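Local coordinates for protein Non-reducing end beta-L-arabinofuranosidase (Bacteroides thetaiotaomicron, PDB 5MQO) that is a family GH127 glycoside hydrolase of a gut bacterium that probably cleaves sugar linkages in complex plant pectin, perhaps as an aceric acidase, at residues 197-200 / 201-204. Numbering follows the deposited sequence.
Sequences LMMA and GIVH
Met199 and Ile202, three positions apart on one helix, make the side-chain contact here: the sulfur SD of Met199 lies 3.9 Å from CD1 of Ile202, and the two chains cross at a slant. The bend at chi2 (-57°) brings the sulfur to the isoleucine methyl, and a further bend at chi3 turns CE. For its part, Ile202 has CG1 beside its own backbone N, which lays that branch against the preceding turn, with CG1 3.3 Å from Met198 O. Val203 repeats the pattern one residue on: its CG2, also beside the backbone N, lies 3.1 Å from Met199 O, whereas CG1 stands anti to the backbone N. Of the His204 side chain, CB approaches Ala200 O (3.2 Å), while the ring leads away from the preceding turn.

The i to i+4 backbone bonds identify a regular alpha-helix. Ile202 N bonds to Met198 O at 3.0 Å with an N-H...O angle of 162°, and Val203 N bonds to Met199 O at 3.0 Å, with an angle of 167°. Gly201 N bonds to Leu197 O and adds a weak second bond to Met198 O; His204 N bonds to Ala200 O.

Within the helical catalytic domain, Leu197 reaches Ala220 of helix 212-230 and also Val133 of helix 120-136, Met198 touches Thr221, Met199 and Val203 meet Glu108 of helix 102-117, and His204 packs on Met126 and Thr212.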
loop_
_atom_site.group_PDB
_atom_site.type_symbol
_atom_site.label_atom_id
_atom_site.label_comp_id
_atom_site.label_asym_id
_atom_site.label_seq_id
_atom_site.Cartn_x
_atom_site.Cartn_y
_atom_site.Cartn_z
ATOM N N LEU A 197 4.488 -12.633 15.149
ATOM C CA LEU A 197 5.820 -12.931 15.658
ATOM C C LEU A 197 6.760 -13.407 14.544
ATOM O O LEU A 197 7.926 -13.036 14.555
ATOM C CB LEU A 197 5.776 -13.969 16.784
ATOM C CG LEU A 197 7.111 -14.315 17.451
ATOM C CD1 LEU A 197 7.615 -13.175 18.314
ATOM C CD2 LEU A 197 6.947 -15.567 18.278
ATOM N N MET A 198 6.265 -14.203 13.599
ATOM C CA MET A 198 7.113 -14.660 12.508
ATOM C C MET A 198 7.747 -13.474 11.766
ATOM O O MET A 198 8.957 -13.389 11.619
ATOM C CB MET A 198 6.352 -15.531 11.509
ATOM C CG MET A 198 5.819 -16.855 12.040
ATOM S SD MET A 198 5.120 -17.886 10.710
ATOM C CE MET A 198 3.654 -16.959 10.288
ATOM N N MET A 199 6.934 -12.542 11.312
ATOM C CA MET A 199 7.468 -11.457 10.519
ATOM C C MET A 199 8.351 -10.533 11.342
ATOM O O MET A 199 9.344 -10.015 10.820
ATOM C CB MET A 199 6.359 -10.677 9.786
ATOM C CG MET A 199 6.134 -11.133 8.347
ATOM S SD MET A 199 7.633 -11.040 7.335
ATOM C CE MET A 199 6.902 -10.438 5.810
ATOM N N ALA A 200 8.022 -10.360 12.620
ATOM C CA ALA A 200 8.836 -9.515 13.502
ATOM C C ALA A 200 10.247 -10.075 13.648
ATOM O O ALA A 200 11.237 -9.333 13.652
ATOM C CB ALA A 200 8.183 -9.352 14.871
ATOM N N GLY A 201 10.322 -11.386 13.748
ATOM C CA GLY A 201 11.581 -12.058 13.934
ATOM C C GLY A 201 12.431 -12.066 12.690
ATOM O O GLY A 201 13.656 -11.892 12.789
ATOM N N ILE A 202 11.795 -12.277 11.528
ATOM C CA ILE A 202 12.511 -12.280 10.242
ATOM C C ILE A 202 13.126 -10.886 10.012
ATOM O O ILE A 202 14.319 -10.744 9.746
ATOM C CB ILE A 202 11.571 -12.606 9.067
ATOM C CG1 ILE A 202 11.076 -14.036 9.137
ATOM C CG2 ILE A 202 12.241 -12.386 7.701
ATOM C CD1 ILE A 202 9.748 -14.177 8.414
ATOM N N VAL A 203 12.276 -9.871 10.129
ATOM C CA VAL A 203 12.671 -8.486 9.938
ATOM C C VAL A 203 13.763 -8.081 10.935
ATOM O O VAL A 203 14.712 -7.384 10.568
ATOM C CB VAL A 203 11.448 -7.556 10.053
ATOM C CG1 VAL A 203 11.859 -6.090 10.065
ATOM C CG2 VAL A 203 10.475 -7.823 8.906
ATOM N N HIS A 204 13.632 -8.521 12.181
ATOM C CA HIS A 204 14.650 -8.214 13.156
ATOM C C HIS A 204 15.995 -8.844 12.776
ATOM O O HIS A 204 17.027 -8.184 12.846
ATOM C CB HIS A 204 14.245 -8.670 14.549
ATOM C CG HIS A 204 15.302 -8.423 15.570
ATOM N ND1 HIS A 204 16.188 -9.401 15.974
ATOM C CD2 HIS A 204 15.656 -7.293 16.218
ATOM C CE1 HIS A 204 17.029 -8.884 16.851
ATOM N NE2 HIS A 204 16.727 -7.608 17.020
#